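Local structure of predicted ATPase involved in replication control, Cdc46/Mcm family (Methanopyrus kandleri AV19, 3F8T) at residues A[184-189]-A[402-407]; A[206-211]-A[397-402]; A[226-231]-A[240-245]; A[295-300]-A[336-341]. The protein is an MCM-family homolog, related to the replicative helicases of archaea and eukaryotes, that may bind ATP and single-stranded DNA. The protein carries 2 engineered substitutions. All blocks are in the same frame, centred on the assembly; numbering follows the deposited sequence.

Interaction 1. Residues A[184-189]-A[402-407]; sequences PEVHPD and YLLYAI
Tyr405 holds CG opposite its own nitrogen (chi1 -176°), a setting that carries its ring out to Pro188 and Val186, whereas Leu404, with chi1 -78°, has CG beside its nitrogen and turns both methyls to Pro184 and Val186. The two branches of Leu404 divide the work. CD1 meets CG2 of Val186 at 3.8 Å, the two side chains crossing at about a right angle, and CD2 reaches Pro184, lying 3.6 Å from its O and 4.0 Å from its ring carbon CD. A forked leucine suits this spot because it can touch two residues of an extended chain at once. The loop containing 184-189 connects strand 176-180 of the OB-fold sheet to helix 190-201, and it lies along helix 396-409, whose 402-407 portion belongs to the AAA-lid family region, so the contact ties the loop that follows the OB-fold sheet to that helix. Pro188 adds a second contact: its CG comes within 3.7 Å of Tyr405 CE1, approaching the ring obliquely. Val186 O sits at the edge of the same ring, near its plane and 4.0 Å from CD1. Phe196 and Leu193 of helix 190-201 also touch Tyr405. No direct hydrogen bond joins the segments. Instead a water donates to Pro184 O at 2.7 Å and to Leu404 O at 2.8 Å, linking two carbonyls that could not bond to each other. Glu185 and His187 leave the chain away from 402-407, touch Arg408 further along the helix, and pair through a bent hydrogen bond from His187 NE2 to Glu185 OE1.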
loop_
_atom_site.group_PDB
_atom_site.type_symbol
_atom_site.label_atom_id
_atom_site.label_comp_id
_atom_site.label_asym_id
_atom_site.label_seq_id
_atom_site.Cartn_x
_atom_site.Cartn_y
_atom_site.Cartn_z
ATOM N N PRO A 184 -4.721 1.867 -4.053
ATOM C CA PRO A 184 -5.552 2.236 -5.195
ATOM C C PRO A 184 -6.238 3.586 -5.015
ATOM O O PRO A 184 -6.648 3.930 -3.907
ATOM C CB PRO A 184 -6.606 1.113 -5.253
ATOM C CG PRO A 184 -5.988 -0.028 -4.549
ATOM C CD PRO A 184 -5.133 0.578 -3.466
ATOM N N GLU A 185 -6.347 4.329 -6.112
ATOM C CA GLU A 185 -7.075 5.590 -6.168
ATOM C C GLU A 185 -8.576 5.362 -6.381
ATOM O O GLU A 185 -8.981 4.532 -7.196
ATOM C CB GLU A 185 -6.558 6.452 -7.322
ATOM C CG GLU A 185 -5.094 6.856 -7.240
ATOM C CD GLU A 185 -4.652 7.650 -8.458
ATOM O OE1 GLU A 185 -5.348 8.636 -8.825
ATOM O OE2 GLU A 185 -3.610 7.291 -9.052
ATOM N N VAL A 186 -9.386 6.122 -5.653
ATOM C CA VAL A 186 -10.824 6.138 -5.814
ATOM C C VAL A 186 -11.196 7.545 -6.281
ATOM O O VAL A 186 -10.798 8.534 -5.673
ATOM C CB VAL A 186 -11.537 5.789 -4.474
ATOM C CG1 VAL A 186 -12.939 6.349 -4.418
ATOM C CG2 VAL A 186 -11.563 4.280 -4.253
ATOM N N HIS A 187 -11.936 7.626 -7.376
ATOM C CA HIS A 187 -12.432 8.899 -7.882
ATOM C C HIS A 187 -13.956 8.802 -7.902
ATOM O O HIS A 187 -14.549 8.310 -8.882
ATOM C CB HIS A 187 -11.838 9.220 -9.260
ATOM C CG HIS A 187 -10.341 9.323 -9.263
ATOM N ND1 HIS A 187 -9.663 10.363 -8.660
ATOM C CD2 HIS A 187 -9.392 8.512 -9.790
ATOM C CE1 HIS A 187 -8.362 10.187 -8.812
ATOM N NE2 HIS A 187 -8.171 9.074 -9.497
ATOM N N PRO A 188 -14.597 9.236 -6.797
ATOM C CA PRO A 188 -16.038 9.100 -6.631
ATOM C C PRO A 188 -16.792 10.031 -7.571
ATOM O O PRO A 188 -16.312 11.132 -7.868
ATOM C CB PRO A 188 -16.268 9.526 -5.176
ATOM C CG PRO A 188 -15.138 10.441 -4.865
ATOM C CD PRO A 188 -13.965 9.910 -5.647
ATOM N N ASP A 189 -17.950 9.573 -8.039
ATOM C CA ASP A 189 -18.872 10.424 -8.781
ATOM C C ASP A 189 -19.694 11.266 -7.802
ATOM O O ASP A 189 -19.555 11.094 -6.583
ATOM C CB ASP A 189 -19.745 9.598 -9.749
ATOM C CG ASP A 189 -20.749 8.678 -9.054
ATOM O OD1 ASP A 189 -21.153 8.889 -7.880
ATOM O OD2 ASP A 189 -21.171 7.709 -9.728
ATOM N N TYR A 402 -14.440 4.786 0.939
ATOM C CA TYR A 402 -14.322 5.999 1.755
ATOM C C TYR A 402 -12.937 6.085 2.389
ATOM O O TYR A 402 -12.334 7.147 2.393
ATOM C CB TYR A 402 -15.363 5.975 2.871
ATOM C CG TYR A 402 -15.397 7.167 3.806
ATOM C CD1 TYR A 402 -16.132 8.296 3.482
ATOM C CD2 TYR A 402 -14.764 7.130 5.050
ATOM C CE1 TYR A 402 -16.202 9.379 4.334
ATOM C CE2 TYR A 402 -14.830 8.205 5.927
ATOM C CZ TYR A 402 -15.553 9.331 5.564
ATOM O OH TYR A 402 -15.659 10.397 6.423
ATOM N N LEU A 403 -12.455 4.966 2.930
ATOM C CA LEU A 403 -11.123 4.936 3.552
ATOM C C LEU A 403 -10.051 5.293 2.537
ATOM O O LEU A 403 -9.208 6.159 2.779
ATOM C CB LEU A 403 -10.833 3.557 4.138
ATOM C CG LEU A 403 -9.428 3.269 4.688
ATOM C CD1 LEU A 403 -9.043 4.221 5.834
ATOM C CD2 LEU A 403 -9.379 1.818 5.159
ATOM N N LEU A 404 -10.096 4.628 1.391
ATOM C CA LEU A 404 -9.140 4.874 0.312
ATOM C C LEU A 404 -9.119 6.345 -0.076
ATOM O O LEU A 404 -8.038 6.950 -0.307
ATOM C CB LEU A 404 -9.514 4.025 -0.909
ATOM C CG LEU A 404 -9.130 2.543 -0.876
ATOM C CD1 LEU A 404 -9.723 1.834 -2.082
ATOM C CD2 LEU A 404 -7.614 2.368 -0.868
ATOM N N TYR A 405 -10.319 6.895 -0.202
ATOM C CA TYR A 405 -10.504 8.296 -0.527
ATOM C C TYR A 405 -9.878 9.194 0.555
ATOM O O TYR A 405 -9.050 10.088 0.261
ATOM C CB TYR A 405 -11.997 8.579 -0.697
ATOM C CG TYR A 405 -12.305 9.991 -1.122
ATOM C CD1 TYR A 405 -12.090 10.411 -2.435
ATOM C CD2 TYR A 405 -12.818 10.908 -0.214
ATOM C CE1 TYR A 405 -12.375 11.724 -2.818
ATOM C CE2 TYR A 405 -13.103 12.208 -0.584
ATOM C CZ TYR A 405 -12.886 12.601 -1.880
ATOM O OH TYR A 405 -13.166 13.890 -2.234
ATOM N N ALA A 406 -10.249 8.938 1.805
ATOM C CA ALA A 406 -9.791 9.748 2.940
ATOM C C ALA A 406 -8.259 9.790 3.050
ATOM O O ALA A 406 -7.680 10.855 3.292
ATOM C CB ALA A 406 -10.413 9.209 4.256
ATOM N N ILE A 407 -7.619 8.631 2.869
ATOM C CA ILE A 407 -6.147 8.505 2.964
ATOM C C ILE A 407 -5.455 9.338 1.896
ATOM O O ILE A 407 -4.463 10.027 2.176
ATOM C CB ILE A 407 -5.660 7.021 2.817
ATOM C CG1 ILE A 407 -6.093 6.167 4.008
ATOM C CG2 ILE A 407 -4.079 6.942 2.655
ATOM C CD1 ILE A 407 -5.856 4.647 3.760
HETATM O O HOH W 1 -6.917 6.345 -2.771
#

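Interaction 2. Residues A[206-211]-A[397-402]; sequences TTFARA and TLLRRY
Leu399 and Phe208 dominate the meeting of helices 204-212 and 396-409, their side chains running antiparallel alongside one another. Phe208 CG, anti to the carbonyl carbon (chi1 -86°), carries the ring to Leu399, which lays CD2 over one face, offset toward the rim, in a CH-pi contact 4.2 Å from the ring centroid and 18° off the normal. Its other methyl, CD1, packs on CB of Ala211 at 3.7 Å, where a small residue lets the leucine come close to the helix backbone. Phe208 CZ stands 3.4 Å from Leu399 O, so the tip carbon of the ring comes up to the opposing backbone. Such long reach is needed, since the local axes approach no nearer than 11.6 Å and cross at -121°; bulky side chains fill the interval. CE1 of Phe208 also meets CD2 of Tyr402 at 3.8 Å, the tyrosine carbon lying at the edge of the phenylalanine ring. Tyr402 OH bonds to Met465 O, which satisfies the hydroxyl of this buried residue. Thr207 offers only its methyl, CG2, to Leu399, while OG1 bonds to Asp203 O, just ahead of the helix. This is helix-helix packing in the AAA+ region, between a helix ahead of the core sheet and one after its last strand, 373-376; Phe230 stands edge-to-face to Phe208, Ala226 of helix 219-229 packs on that ring, and helix 190-201 touches Tyr402 through Leu199 and Ala200.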
loop_
_atom_site.group_PDB
_atom_site.type_symbol
_atom_site.label_atom_id
_atom_site.label_comp_id
_atom_site.label_asym_id
_atom_site.label_seq_id
_atom_site.Cartn_x
_atom_site.Cartn_y
_atom_site.Cartn_z
ATOM N N THR A 206 -17.798 5.377 15.050
ATOM C CA THR A 206 -18.683 4.310 15.537
ATOM C C THR A 206 -19.073 3.317 14.445
ATOM O O THR A 206 -19.080 2.095 14.656
ATOM C CB THR A 206 -19.926 4.902 16.244
ATOM O OG1 THR A 206 -19.480 5.704 17.351
ATOM C CG2 THR A 206 -20.796 3.790 16.778
ATOM N N THR A 207 -19.375 3.841 13.262
ATOM C CA THR A 207 -19.696 2.997 12.114
ATOM C C THR A 207 -18.573 2.005 11.786
ATOM O O THR A 207 -18.831 0.805 11.628
ATOM C CB THR A 207 -20.023 3.865 10.895
ATOM O OG1 THR A 207 -21.118 4.726 11.226
ATOM C CG2 THR A 207 -20.399 3.015 9.721
ATOM N N PHE A 208 -17.338 2.501 11.654
ATOM C CA PHE A 208 -16.214 1.632 11.332
ATOM C C PHE A 208 -15.923 0.660 12.472
ATOM O O PHE A 208 -15.635 -0.507 12.218
ATOM C CB PHE A 208 -14.957 2.454 10.996
ATOM C CG PHE A 208 -14.866 2.882 9.568
ATOM C CD1 PHE A 208 -15.395 4.105 9.158
ATOM C CD2 PHE A 208 -14.238 2.062 8.621
ATOM C CE1 PHE A 208 -15.278 4.514 7.817
ATOM C CE2 PHE A 208 -14.117 2.456 7.290
ATOM C CZ PHE A 208 -14.657 3.680 6.883
ATOM N N ALA A 209 -16.041 1.130 13.718
ATOM C CA ALA A 209 -15.770 0.316 14.909
ATOM C C ALA A 209 -16.705 -0.887 14.983
ATOM O O ALA A 209 -16.288 -2.001 15.274
ATOM C CB ALA A 209 -15.904 1.172 16.182
ATOM N N ARG A 210 -17.980 -0.650 14.711
ATOM C CA ARG A 210 -18.974 -1.720 14.705
ATOM C C ARG A 210 -18.798 -2.659 13.522
ATOM O O ARG A 210 -19.016 -3.873 13.641
ATOM C CB ARG A 210 -20.389 -1.141 14.744
ATOM C CG ARG A 210 -20.909 -0.973 16.171
ATOM C CD ARG A 210 -21.176 0.460 16.531
ATOM N NE ARG A 210 -21.828 0.603 17.838
ATOM C CZ ARG A 210 -21.195 0.548 19.010
ATOM N NH1 ARG A 210 -21.875 0.705 20.142
ATOM N NH2 ARG A 210 -19.882 0.333 19.059
ATOM N N ALA A 211 -18.376 -2.115 12.384
ATOM C CA ALA A 211 -18.070 -2.948 11.231
ATOM C C ALA A 211 -16.953 -3.931 11.569
ATOM O O ALA A 211 -17.030 -5.105 11.221
ATOM C CB ALA A 211 -17.683 -2.088 10.037
ATOM N N THR A 397 -18.100 -2.147 0.697
ATOM C CA THR A 397 -17.651 -1.427 -0.501
ATOM C C THR A 397 -17.551 0.071 -0.223
ATOM O O THR A 397 -16.522 0.682 -0.499
ATOM C CB THR A 397 -18.573 -1.699 -1.706
ATOM O OG1 THR A 397 -18.469 -3.083 -2.068
ATOM C CG2 THR A 397 -18.166 -0.848 -2.895
ATOM N N LEU A 398 -18.612 0.643 0.339
ATOM C CA LEU A 398 -18.631 2.048 0.687
ATOM C C LEU A 398 -17.553 2.350 1.720
ATOM O O LEU A 398 -16.743 3.250 1.511
ATOM C CB LEU A 398 -20.015 2.500 1.193
ATOM C CG LEU A 398 -20.075 3.963 1.687
ATOM C CD1 LEU A 398 -19.970 4.975 0.553
ATOM C CD2 LEU A 398 -21.292 4.272 2.574
ATOM N N LEU A 399 -17.532 1.580 2.806
ATOM C CA LEU A 399 -16.553 1.780 3.878
ATOM C C LEU A 399 -15.115 1.758 3.363
ATOM O O LEU A 399 -14.306 2.618 3.722
ATOM C CB LEU A 399 -16.734 0.728 4.981
ATOM C CG LEU A 399 -18.055 0.795 5.767
ATOM C CD1 LEU A 399 -18.067 -0.229 6.911
ATOM C CD2 LEU A 399 -18.308 2.188 6.291
ATOM N N ARG A 400 -14.798 0.778 2.526
ATOM C CA ARG A 400 -13.423 0.638 2.023
ATOM C C ARG A 400 -13.064 1.766 1.055
ATOM O O ARG A 400 -11.960 2.323 1.104
ATOM C CB ARG A 400 -13.244 -0.704 1.328
ATOM C CG ARG A 400 -11.781 -1.065 1.077
ATOM C CD ARG A 400 -11.657 -2.253 0.132
ATOM N NE ARG A 400 -12.722 -3.236 0.354
ATOM C CZ ARG A 400 -13.764 -3.444 -0.451
ATOM N NH1 ARG A 400 -13.918 -2.747 -1.577
ATOM N NH2 ARG A 400 -14.658 -4.368 -0.126
ATOM N N ARG A 401 -13.995 2.084 0.155
ATOM C CA ARG A 401 -13.767 3.187 -0.793
ATOM C C ARG A 401 -13.642 4.552 -0.100
ATOM O O ARG A 401 -12.812 5.371 -0.505
ATOM C CB ARG A 401 -14.848 3.211 -1.877
ATOM C CG ARG A 401 -14.661 2.121 -2.911
ATOM C CD ARG A 401 -15.866 2.059 -3.832
ATOM N NE ARG A 401 -15.923 3.224 -4.701
ATOM C CZ ARG A 401 -15.240 3.355 -5.834
ATOM N NH1 ARG A 401 -14.431 2.386 -6.261
ATOM N NH2 ARG A 401 -15.381 4.464 -6.545
ATOM N N TYR A 402 -14.440 4.786 0.939
ATOM C CA TYR A 402 -14.322 5.999 1.755
ATOM C C TYR A 402 -12.937 6.085 2.389
ATOM O O TYR A 402 -12.334 7.147 2.393
ATOM C CB TYR A 402 -15.363 5.975 2.871
ATOM C CG TYR A 402 -15.397 7.167 3.806
ATOM C CD1 TYR A 402 -16.132 8.296 3.482
ATOM C CD2 TYR A 402 -14.764 7.130 5.050
ATOM C CE1 TYR A 402 -16.202 9.379 4.334
ATOM C CE2 TYR A 402 -14.830 8.205 5.927
ATOM C CZ TYR A 402 -15.553 9.331 5.564
ATOM O OH TYR A 402 -15.659 10.397 6.423
#

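Interaction 3. Residues A[226-231]-A[240-245]; sequences ALQLFS and LHVLLA
Gln228 stretches its side chain across to Leu240 and Val242 where the end of helix 219-229 meets the chain leading into strand 242-245, part of the five-stranded parallel sheet of the AAA+ core, ordered 2-3-4-1-5. In relatives this strand leads into the P-loop. With CG anti to the nitrogen (chi1 178°) and the chain extended beyond it, the glutamine crosses Val242 obliquely, its CD 3.9 Å from Val242 CG2. The amide NE2 donates to Leu240 O at 3.0 Å, nearly straight at 163°. The acceptor lies close to the amide plane, but the donor sits above the carbonyl plane and misses the lone pairs. A weak second bond from NE2 to Val342 O extends the link to the neighbouring strand, so an amide suits this buried place: it serves two carbonyls without bringing in charge. Leu240, by contrast, turns apolar carbon to the helix end, with CD1 3.8 Å from both Ser231 CB and Leu227 O, while Leu458 of helix 449-465 also packs on it. Ser231 works as a relay: OG accepts from Leu240 N at 2.9 Å and donates to Gln228 O at 2.7 Å, in the carbonyl plane and on a lone pair.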
loop_
_atom_site.group_PDB
_atom_site.type_symbol
_atom_site.label_atom_id
_atom_site.label_comp_id
_atom_site.label_asym_id
_atom_site.label_seq_id
_atom_site.Cartn_x
_atom_site.Cartn_y
_atom_site.Cartn_z
ATOM N N ALA A 226 -10.370 0.820 13.894
ATOM C CA ALA A 226 -10.879 1.808 12.927
ATOM C C ALA A 226 -9.852 2.928 12.686
ATOM O O ALA A 226 -9.487 3.226 11.546
ATOM C CB ALA A 226 -12.193 2.391 13.401
ATOM N N LEU A 227 -9.354 3.526 13.763
ATOM C CA LEU A 227 -8.397 4.618 13.617
ATOM C C LEU A 227 -7.060 4.109 13.049
ATOM O O LEU A 227 -6.393 4.796 12.286
ATOM C CB LEU A 227 -8.231 5.367 14.951
ATOM C CG LEU A 227 -9.496 6.121 15.420
ATOM C CD1 LEU A 227 -9.343 6.551 16.856
ATOM C CD2 LEU A 227 -9.802 7.342 14.531
ATOM N N GLN A 228 -6.662 2.895 13.403
ATOM C CA GLN A 228 -5.485 2.309 12.736
ATOM C C GLN A 228 -5.608 2.283 11.191
ATOM O O GLN A 228 -4.674 2.673 10.484
ATOM C CB GLN A 228 -5.159 0.915 13.283
ATOM C CG GLN A 228 -3.964 0.275 12.560
ATOM C CD GLN A 228 -3.661 -1.100 13.075
ATOM O OE1 GLN A 228 -4.564 -1.929 13.214
ATOM N NE2 GLN A 228 -2.380 -1.362 13.379
ATOM N N LEU A 229 -6.761 1.860 10.680
ATOM C CA LEU A 229 -6.998 1.879 9.223
ATOM C C LEU A 229 -6.776 3.268 8.639
ATOM O O LEU A 229 -6.121 3.420 7.613
ATOM C CB LEU A 229 -8.413 1.397 8.877
ATOM C CG LEU A 229 -8.604 -0.129 8.999
ATOM C CD1 LEU A 229 -10.110 -0.450 9.002
ATOM C CD2 LEU A 229 -7.892 -0.883 7.891
ATOM N N PHE A 230 -7.266 4.276 9.346
ATOM C CA PHE A 230 -7.139 5.673 8.923
ATOM C C PHE A 230 -5.752 6.286 9.182
ATOM O O PHE A 230 -5.532 7.484 8.937
ATOM C CB PHE A 230 -8.265 6.499 9.538
ATOM C CG PHE A 230 -9.579 6.337 8.804
ATOM C CD1 PHE A 230 -10.451 5.295 9.122
ATOM C CD2 PHE A 230 -9.916 7.205 7.766
ATOM C CE1 PHE A 230 -11.646 5.132 8.424
ATOM C CE2 PHE A 230 -11.115 7.055 7.070
ATOM C CZ PHE A 230 -11.982 6.019 7.405
ATOM N N SER A 231 -4.821 5.462 9.655
ATOM C CA SER A 231 -3.434 5.910 9.823
ATOM C C SER A 231 -2.525 5.373 8.716
ATOM O O SER A 231 -1.314 5.606 8.737
ATOM C CB SER A 231 -2.896 5.480 11.184
ATOM O OG SER A 231 -2.502 4.126 11.146
ATOM N N LEU A 240 -0.195 3.803 12.921
ATOM C CA LEU A 240 -0.481 3.250 14.242
ATOM C C LEU A 240 -0.269 1.754 14.271
ATOM O O LEU A 240 -0.639 1.047 13.330
ATOM C CB LEU A 240 -1.922 3.555 14.678
ATOM C CG LEU A 240 -2.237 4.989 15.124
ATOM C CD1 LEU A 240 -3.686 5.320 14.850
ATOM C CD2 LEU A 240 -1.926 5.160 16.592
ATOM N N HIS A 241 0.300 1.273 15.373
ATOM C CA HIS A 241 0.536 -0.158 15.572
ATOM C C HIS A 241 -0.236 -0.627 16.787
ATOM O O HIS A 241 -0.175 0.002 17.854
ATOM C CB HIS A 241 2.033 -0.428 15.718
ATOM C CG HIS A 241 2.858 0.206 14.629
ATOM N ND1 HIS A 241 2.713 -0.137 13.301
ATOM C CD2 HIS A 241 3.801 1.175 14.666
ATOM C CE1 HIS A 241 3.545 0.583 12.568
ATOM N NE2 HIS A 241 4.211 1.394 13.368
ATOM N N VAL A 242 -0.985 -1.703 16.610
ATOM C CA VAL A 242 -1.958 -2.156 17.619
ATOM C C VAL A 242 -1.725 -3.637 17.887
ATOM O O VAL A 242 -1.586 -4.428 16.952
ATOM C CB VAL A 242 -3.439 -1.892 17.168
ATOM C CG1 VAL A 242 -4.436 -2.416 18.199
ATOM C CG2 VAL A 242 -3.706 -0.382 16.955
ATOM N N LEU A 243 -1.668 -4.001 19.167
ATOM C CA LEU A 243 -1.572 -5.398 19.573
ATOM C C LEU A 243 -2.898 -5.825 20.202
ATOM O O LEU A 243 -3.317 -5.239 21.197
ATOM C CB LEU A 243 -0.450 -5.574 20.601
ATOM C CG LEU A 243 -0.276 -6.968 21.244
ATOM C CD1 LEU A 243 -0.076 -8.049 20.184
ATOM C CD2 LEU A 243 0.891 -6.941 22.240
ATOM N N LEU A 244 -3.537 -6.826 19.609
ATOM C CA LEU A 244 -4.713 -7.473 20.194
ATOM C C LEU A 244 -4.273 -8.581 21.128
ATOM O O LEU A 244 -3.524 -9.480 20.725
ATOM C CB LEU A 244 -5.562 -8.100 19.105
ATOM C CG LEU A 244 -6.267 -7.298 18.032
ATOM C CD1 LEU A 244 -7.302 -8.210 17.395
ATOM C CD2 LEU A 244 -6.935 -6.062 18.614
ATOM N N ALA A 245 -4.729 -8.531 22.380
ATOM C CA ALA A 245 -4.421 -9.596 23.316
ATOM C C ALA A 245 -5.705 -10.316 23.724
ATOM O O ALA A 245 -6.499 -9.786 24.504
ATOM C CB ALA A 245 -3.697 -9.043 24.523
#

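Interaction 4. Residues A[295-300]-A[336-341]; sequences AAVLAD and LNARCA
Asp300 OD1 is gripped twice by Arg339, through NE and through the backbone N, both at 2.8 Å. The NE bond is almost perfectly straight (179°) and uses the syn lone pair; the backbone N comes in on the anti lone pair. Asp300 OD2 takes NH2 at 2.8 Å, also on its syn side, completing a side-on salt bridge in which carboxylate and guanidinium planes lie only 5° apart. Asp300 keeps CG trans to its nitrogen (chi1 -178°), which turns the carboxylate to Arg339. This two-pronged grip fixes the rotation of both groups, and the added backbone bond ties the carboxylate to the inverse gamma turn centred on Arg339. Such pairing should favour a charged aspartate even in a buried position. Asn337 CG lies 3.6 Å above one guanidinium face, and Pro182 touches both partners of the bridge. Away from the charges the contact is made of small residues that let backbones approach: Ala338 CB is 3.5 Å from Ala296 O, and Cys340 CB rests 3.9 Å from Ala299 CB. Val297 adds a branch, CG2 meeting Leu336 CB at 3.9 Å. Helix 295-298 follows the hairpin of strands 281-285 and 289-293, while the chain at 336-341 runs from the end of hairpin 328-331/334-337 to the start of core strand 341-346; by position in the AAA+ fold these hairpins probably correspond to the helix-2 insert and presensor-1 hairpins of MCM proteins, joined here near their bases.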
loop_
_atom_site.group_PDB
_atom_site.type_symbol
_atom_site.label_atom_id
_atom_site.label_comp_id
_atom_site.label_asym_id
_atom_site.label_seq_id
_atom_site.Cartn_x
_atom_site.Cartn_y
_atom_site.Cartn_z
ATOM N N ALA A 295 6.475 -10.299 3.553
ATOM C CA ALA A 295 5.178 -9.748 3.949
ATOM C C ALA A 295 5.162 -8.257 4.245
ATOM O O ALA A 295 4.239 -7.579 3.826
ATOM C CB ALA A 295 4.608 -10.529 5.145
ATOM N N ALA A 296 6.139 -7.763 5.006
ATOM C CA ALA A 296 6.122 -6.362 5.444
ATOM C C ALA A 296 6.244 -5.407 4.246
ATOM O O ALA A 296 5.603 -4.353 4.196
ATOM C CB ALA A 296 7.215 -6.103 6.448
ATOM N N VAL A 297 7.077 -5.805 3.285
ATOM C CA VAL A 297 7.258 -5.090 2.016
ATOM C C VAL A 297 5.981 -5.152 1.162
ATOM O O VAL A 297 5.548 -4.143 0.604
ATOM C CB VAL A 297 8.509 -5.642 1.257
ATOM C CG1 VAL A 297 8.688 -4.964 -0.098
ATOM C CG2 VAL A 297 9.756 -5.412 2.116
ATOM N N LEU A 298 5.356 -6.321 1.068
ATOM C CA LEU A 298 4.109 -6.423 0.299
ATOM C C LEU A 298 2.947 -5.665 0.958
ATOM O O LEU A 298 1.958 -5.332 0.297
ATOM C CB LEU A 298 3.734 -7.893 0.043
ATOM C CG LEU A 298 4.706 -8.682 -0.849
ATOM C CD1 LEU A 298 4.279 -10.149 -0.890
ATOM C CD2 LEU A 298 4.733 -8.081 -2.256
ATOM N N ALA A 299 3.075 -5.382 2.255
ATOM C CA ALA A 299 2.040 -4.641 3.009
ATOM C C ALA A 299 2.317 -3.131 3.025
ATOM O O ALA A 299 1.588 -2.371 3.665
ATOM C CB ALA A 299 1.960 -5.165 4.462
ATOM N N ASP A 300 3.365 -2.693 2.329
ATOM C CA ASP A 300 3.673 -1.265 2.229
ATOM C C ASP A 300 2.424 -0.440 1.912
ATOM O O ASP A 300 1.718 -0.697 0.932
ATOM C CB ASP A 300 4.766 -1.029 1.163
ATOM C CG ASP A 300 5.170 0.446 1.030
ATOM O OD1 ASP A 300 5.606 1.040 2.024
ATOM O OD2 ASP A 300 5.097 0.999 -0.092
ATOM N N LEU A 336 14.198 -1.589 1.834
ATOM C CA LEU A 336 12.942 -1.600 1.046
ATOM C C LEU A 336 11.810 -0.921 1.823
ATOM O O LEU A 336 11.791 -0.987 3.045
ATOM C CB LEU A 336 12.526 -3.037 0.708
ATOM C CG LEU A 336 13.574 -3.895 -0.004
ATOM C CD1 LEU A 336 13.144 -5.346 -0.057
ATOM C CD2 LEU A 336 13.814 -3.355 -1.407
ATOM N N ASN A 337 10.887 -0.265 1.123
ATOM C CA ASN A 337 9.770 0.400 1.800
ATOM C C ASN A 337 8.870 -0.670 2.402
ATOM O O ASN A 337 8.511 -1.643 1.731
ATOM C CB ASN A 337 8.923 1.248 0.855
ATOM C CG ASN A 337 9.562 2.585 0.504
ATOM O OD1 ASN A 337 9.500 3.003 -0.652
ATOM N ND2 ASN A 337 10.136 3.269 1.484
ATOM N N ALA A 338 8.531 -0.476 3.664
ATOM C CA ALA A 338 7.627 -1.353 4.384
ATOM C C ALA A 338 6.834 -0.480 5.341
ATOM O O ALA A 338 6.923 -0.621 6.567
ATOM C CB ALA A 338 8.415 -2.414 5.137
ATOM N N ARG A 339 6.058 0.433 4.757
ATOM C CA ARG A 339 5.354 1.462 5.512
ATOM C C ARG A 339 3.997 0.915 5.868
ATOM O O ARG A 339 2.970 1.376 5.360
ATOM C CB ARG A 339 5.248 2.763 4.691
ATOM C CG ARG A 339 6.629 3.391 4.433
ATOM C CD ARG A 339 6.624 4.383 3.237
ATOM N NE ARG A 339 6.287 3.735 1.968
ATOM C CZ ARG A 339 6.268 4.357 0.787
ATOM N NH1 ARG A 339 6.593 5.654 0.697
ATOM N NH2 ARG A 339 5.939 3.689 -0.312
ATOM N N CYS A 340 4.012 -0.094 6.741
ATOM C CA CYS A 340 2.791 -0.813 7.117
ATOM C C CYS A 340 2.350 -0.459 8.535
ATOM O O CYS A 340 3.166 -0.094 9.376
ATOM C CB CYS A 340 3.014 -2.326 6.979
ATOM S SG CYS A 340 4.471 -2.976 7.810
ATOM N N ALA A 341 1.051 -0.532 8.786
ATOM C CA ALA A 341 0.524 -0.381 10.139
ATOM C C ALA A 341 0.420 -1.810 10.667
ATOM O O ALA A 341 -0.244 -2.645 10.056
ATOM C CB ALA A 341 -0.853 0.310 10.089
HETATM O O HOH W 2 7.424 -1.648 -0.661
#

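Interactions 1 and 2 use the same helix, 396-409, from different sides: the first receives the loop from the OB-fold sheet and is only partly buried, the second packs helix 204-212 in the interior. Phe230, in the 226-231 segment of interaction 3, bridges the helices of both, packing on Leu403 and Ala406 of the shared one. Interactions 3 and 4 meet where the chain entering strand 242-245 (Leu240, His241) abuts the start of strand 341-346 (Cys340, Ala341). The chemistry shifts accordingly: carbon contacts with one bridging water in interaction 1, purely apolar and aromatic contact in interaction 2, neutral hydrogen bonds in interaction 3, and a salt bridge in interaction 4, between a buried aspartate and a partly exposed arginine.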